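Local atomic coordinates of macromomycin (Streptomyces macromomyceticus, PDB entry 2MCM), a protein that binds non-covalently the cytotoxic, DNA-cleaving chromophore of the antibiotic auromomycin, for which it serves as the apoprotein. Residues Gln35-Glu40 / Val91-Gly96; His69-Ala74 / Thr85-Val90. All blocks are in the same frame, centred on the assembly; numbering follows the deposited sequence. Where two conformers were deposited one is given.

Contact 1 of 2, residues Gln35-Glu40 / Val91-Gly96. With CA (calcium ion), chain B.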
# COMPACT_ATOMS: atom_id res chain seq x y z
N GLN A 35 -1.50 1.97 1.72
CA GLN A 35 -0.64 1.89 2.93
C GLN A 35 -1.40 1.00 3.89
O GLN A 35 -2.59 1.14 4.19
CB GLN A 35 -0.46 3.31 3.54
CG GLN A 35 0.32 3.30 4.83
CD GLN A 35 0.48 4.65 5.52
OE1 GLN A 35 -0.07 5.65 4.97
NE2 GLN A 35 1.17 4.66 6.63
N CYS A 36 -0.71 -0.05 4.38
CA CYS A 36 -1.35 -1.06 5.24
C CYS A 36 -0.46 -1.52 6.40
O CYS A 36 0.71 -1.18 6.41
CB CYS A 36 -1.62 -2.32 4.35
SG CYS A 36 -2.56 -2.04 2.82
N ALA A 37 -1.04 -2.33 7.26
CA ALA A 37 -0.29 -2.88 8.40
C ALA A 37 -1.07 -4.13 8.81
O ALA A 37 -2.20 -4.29 8.45
CB ALA A 37 -0.28 -1.92 9.59
N VAL A 38 -0.37 -4.97 9.59
CA VAL A 38 -1.06 -6.18 10.13
C VAL A 38 -1.69 -5.69 11.44
O VAL A 38 -0.99 -5.27 12.40
CB VAL A 38 -0.05 -7.34 10.33
CG1 VAL A 38 -0.78 -8.46 11.09
CG2 VAL A 38 0.48 -7.87 9.03
N VAL A 39 -3.03 -5.73 11.45
CA VAL A 39 -3.72 -5.22 12.67
C VAL A 39 -3.87 -6.37 13.66
O VAL A 39 -3.78 -6.17 14.87
CB VAL A 39 -4.96 -4.40 12.33
CG1 VAL A 39 -4.48 -3.13 11.57
CG2 VAL A 39 -6.05 -5.09 11.60
N GLU A 40 -4.09 -7.53 13.08
CA GLU A 40 -4.23 -8.77 13.83
C GLU A 40 -3.72 -9.89 12.94
O GLU A 40 -3.94 -9.94 11.71
CB GLU A 40 -5.67 -9.00 14.30
CG GLU A 40 -6.32 -7.79 14.95
CD GLU A 40 -7.25 -7.94 16.11
OE1 GLU A 40 -7.08 -8.72 17.03
OE2 GLU A 40 -8.22 -7.09 16.06
N VAL A 91 4.00 0.23 15.12
CA VAL A 91 3.89 -1.04 14.40
C VAL A 91 4.48 -0.79 13.01
O VAL A 91 4.64 0.32 12.51
CB VAL A 91 2.49 -1.61 14.28
CG1 VAL A 91 1.95 -1.92 15.68
CG2 VAL A 91 1.55 -0.94 13.33
N SER A 92 4.83 -1.89 12.35
CA SER A 92 5.39 -1.81 11.00
C SER A 92 4.29 -1.61 9.94
O SER A 92 3.34 -2.40 9.90
CB SER A 92 6.18 -3.09 10.55
OG SER A 92 7.29 -3.21 11.44
N CYS A 93 4.44 -0.60 9.09
CA CYS A 93 3.46 -0.39 8.01
C CYS A 93 4.14 -0.56 6.67
O CYS A 93 5.44 -0.55 6.65
CB CYS A 93 2.96 1.09 8.08
SG CYS A 93 1.96 1.26 9.59
N SER A 94 3.43 -0.74 5.60
CA SER A 94 4.01 -0.86 4.29
C SER A 94 3.23 -0.04 3.26
O SER A 94 2.11 0.44 3.55
CB SER A 94 3.92 -2.35 3.80
OG SER A 94 2.58 -2.74 3.72
N ALA A 95 3.79 0.13 2.12
CA ALA A 95 3.14 0.69 0.92
C ALA A 95 3.32 -0.42 -0.14
O ALA A 95 4.39 -1.04 -0.23
CB ALA A 95 3.77 2.00 0.46
N GLY A 96 2.25 -0.67 -0.93
CA GLY A 96 2.45 -1.73 -1.93
C GLY A 96 1.19 -1.81 -2.75
O GLY A 96 0.37 -0.86 -2.70
CA CA B . -9.19 -7.81 18.09
O HOH W 1 -7.81 -9.59 19.21
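Cys36 and Ser94 form an antiparallel hydrogen-bonded pair between the strands at 35-38 and 93-96, whose short axes approach to 4.6 Å at an angle of 137°. The pair belongs to the larger sheet of the immunoglobulin-like, all-beta neocarzinostatin fold. Cys36 N donates to Ser94 O at 3.0 Å, and Ser94 N returns a bond to Cys36 O at 2.9 Å. Next to this pair Gln35 faces Ala95 in a non-hydrogen-bonded pair, where Gln35 CA brings its hydrogen to Ser94 O in a CA-H...O contact of 3.2 Å.

Side chains alternate between the two faces. Gln35, Ala37, Cys93 and Ala95 lie on the buried one. The methyl CB of Ala37 meets the sulfur SG of Cys93 at 3.9 Å. Gln35 holds its chain extended, CG anti to the backbone N (chi1 176°), which carries the amide away from the strand pair and into the interior, where NE2 donates to the carbonyl of His69. On the other face Cys36 CB lies 4.3 Å from Ser94 OG. Ser94 OG is hydrogen-bonded to a 2-methyl-2,4-pentanediol, probably from the crystallisation liquor, while Cys36 is tied to Cys46 by a disulfide; a diol-bearing face here is consistent with the chromophore cleft known from this family.

Past the corner at Val39, a classic beta bulge places Val39 and Glu40 opposite Val43. Glu40 binds calcium through both carboxylate oxygens, OE1 at 2.5 Å and OE2 at 2.4 Å from the ion, with a water as a further ligand; OE2 also accepts from Trp83 NE1.

Strand 93-98 is flanked on its other edge by strand 104-109, and strand 30-40 pairs in turn with strand 43-47. Strands 71-76 and 81-87 pack against the buried face, Phe72 touching Gln35 and Cys93 while Val86 touches Ala37 and Val39.

Contact 2 of 2, residues His69-Ala74 / Thr85-Val90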
# COMPACT_ATOMS: atom_id res chain seq x y z
N HIS A 69 0.71 8.45 5.72
CA HIS A 69 0.50 9.12 7.01
C HIS A 69 1.05 8.26 8.15
O HIS A 69 1.07 7.03 8.09
CB HIS A 69 -1.01 9.39 7.25
CG HIS A 69 -1.61 10.29 6.18
ND1 HIS A 69 -2.18 9.93 5.04
CD2 HIS A 69 -1.62 11.66 6.19
CE1 HIS A 69 -2.56 11.01 4.34
NE2 HIS A 69 -2.22 12.08 5.05
N SER A 70 1.57 8.98 9.15
CA SER A 70 2.22 8.21 10.25
C SER A 70 1.23 7.48 11.10
O SER A 70 1.66 6.53 11.80
CB SER A 70 3.20 9.07 11.07
OG SER A 70 2.45 10.17 11.56
N SER A 71 -0.01 7.89 11.11
CA SER A 71 -1.10 7.18 11.82
C SER A 71 -2.27 7.21 10.84
O SER A 71 -2.43 8.25 10.11
CB SER A 71 -1.51 7.76 13.15
OG SER A 71 -0.45 7.65 14.11
N PHE A 72 -3.07 6.19 10.81
CA PHE A 72 -4.25 6.20 9.88
C PHE A 72 -5.33 5.34 10.48
O PHE A 72 -5.07 4.56 11.40
CB PHE A 72 -3.79 5.69 8.54
CG PHE A 72 -3.33 4.27 8.40
CD1 PHE A 72 -4.29 3.26 8.16
CD2 PHE A 72 -1.98 3.91 8.49
CE1 PHE A 72 -3.89 1.94 7.97
CE2 PHE A 72 -1.59 2.57 8.33
CZ PHE A 72 -2.54 1.61 8.12
N GLN A 73 -6.56 5.49 9.99
CA GLN A 73 -7.69 4.67 10.40
C GLN A 73 -7.70 3.51 9.38
O GLN A 73 -7.78 3.71 8.16
CB GLN A 73 -9.05 5.39 10.27
CG GLN A 73 -9.20 6.53 11.27
CD GLN A 73 -8.84 6.07 12.66
OE1 GLN A 73 -9.45 5.02 13.10
NE2 GLN A 73 -7.88 6.67 13.36
N ALA A 74 -7.54 2.32 9.94
CA ALA A 74 -7.48 1.15 9.04
C ALA A 74 -8.87 0.56 8.81
O ALA A 74 -9.68 0.62 9.76
CB ALA A 74 -6.58 0.11 9.71
N THR A 85 -7.37 2.86 14.87
CA THR A 85 -6.18 3.58 14.53
C THR A 85 -4.95 2.70 14.48
O THR A 85 -4.81 1.86 15.40
CB THR A 85 -5.91 4.68 15.66
OG1 THR A 85 -7.14 5.44 15.72
CG2 THR A 85 -4.69 5.54 15.32
N VAL A 86 -4.10 2.94 13.54
CA VAL A 86 -2.82 2.28 13.37
C VAL A 86 -1.74 3.39 13.46
O VAL A 86 -1.80 4.36 12.71
CB VAL A 86 -2.71 1.57 12.00
CG1 VAL A 86 -1.30 1.00 11.83
CG2 VAL A 86 -3.67 0.38 11.89
N ASN A 87 -0.74 3.22 14.31
CA ASN A 87 0.34 4.22 14.45
C ASN A 87 1.58 3.56 13.86
O ASN A 87 2.04 2.54 14.48
CB ASN A 87 0.48 4.57 15.91
CG ASN A 87 1.62 5.54 16.13
OD1 ASN A 87 2.56 5.74 15.37
ND2 ASN A 87 1.45 6.09 17.36
N CYS A 88 2.09 4.02 12.77
CA CYS A 88 3.23 3.45 12.06
C CYS A 88 4.56 3.77 12.72
O CYS A 88 5.56 3.29 12.13
CB CYS A 88 3.22 3.81 10.58
SG CYS A 88 1.68 3.28 9.70
N LYS A 89 4.57 4.45 13.82
CA LYS A 89 5.82 4.70 14.53
C LYS A 89 5.88 3.62 15.60
O LYS A 89 6.95 3.53 16.25
CB LYS A 89 5.89 6.11 15.11
CG LYS A 89 6.21 7.11 13.99
CD LYS A 89 6.28 8.56 14.39
CE LYS A 89 7.58 9.03 15.00
NZ LYS A 89 8.77 8.30 14.49
N VAL A 90 4.85 2.84 15.81
CA VAL A 90 4.79 1.77 16.84
C VAL A 90 4.77 0.40 16.17
O VAL A 90 5.38 -0.55 16.74
CB VAL A 90 3.56 2.00 17.76
CG1 VAL A 90 3.28 0.85 18.71
CG2 VAL A 90 3.68 3.33 18.47
O HOH W 2 2.33 8.70 14.46
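Phe72 and Val86 make the central hydrogen-bonded pair of an antiparallel beta hairpin of the neocarzinostatin fold, strands 71-76 and 81-87, whose short segments run at 147° with axes 4.6 Å apart. Two backbone bonds join this pair, and beyond the strand end Cys88 N donates to Ser70 O at 2.7 Å.

Towards the interior, Phe72 and Val86 lie side by side. Val86 CB sits over one face of the ring, offset toward its rim, in a CH-pi contact 4.0 Å from the centroid, and its methyl CG1 lies 3.8 Å from Phe72 CE2. The sulfur of Cys88 comes instead to the ring edge, its SG 3.6 Å from Phe72 CE2. The second methyl of Val86, CG2, lies 3.6 Å from Ala74 CB.

The outer face is polar. Gln73, bent at chi2 (-49°), brings its amide over to the Thr85 side chain, and NE2 donates to Thr85 OG1 at 2.8 Å, nearly straight and within the amide plane. Asn87 closes an Asx turn as its OD1 accepts from Lys89 N, while Lys89 NZ reaches the C-terminal carboxylate of Ala112 in a salt bridge. A water donates to Asn87 OD1 at 3.1 Å and, in the conformer given, also meets Ser71 OG.

In the fold
Contact 2 is nested within the loop closed by contact 1, and their centres lie 9 Å apart. The disulfide between Cys88 SG and Cys93 SG, 2.0 Å long, ties the residue just after strand 81-87 to Cys93 of contact 1. The Gln35 amide that reaches His69 also packs against Cys88, NE2 to SG 3.4 Å. Further along, Val39 CG1 meets Val86 CG2 at 3.6 Å, so the hairpin's apolar side covers residues of strand 30-40. The calcium belongs to the Glu40 end, about 12 Å from the side chain of Val86. A diol lies about 4 Å from the side chain of Cys36, on the face opposite Ala37 and Cys93, and one about 6 Å from that of His69.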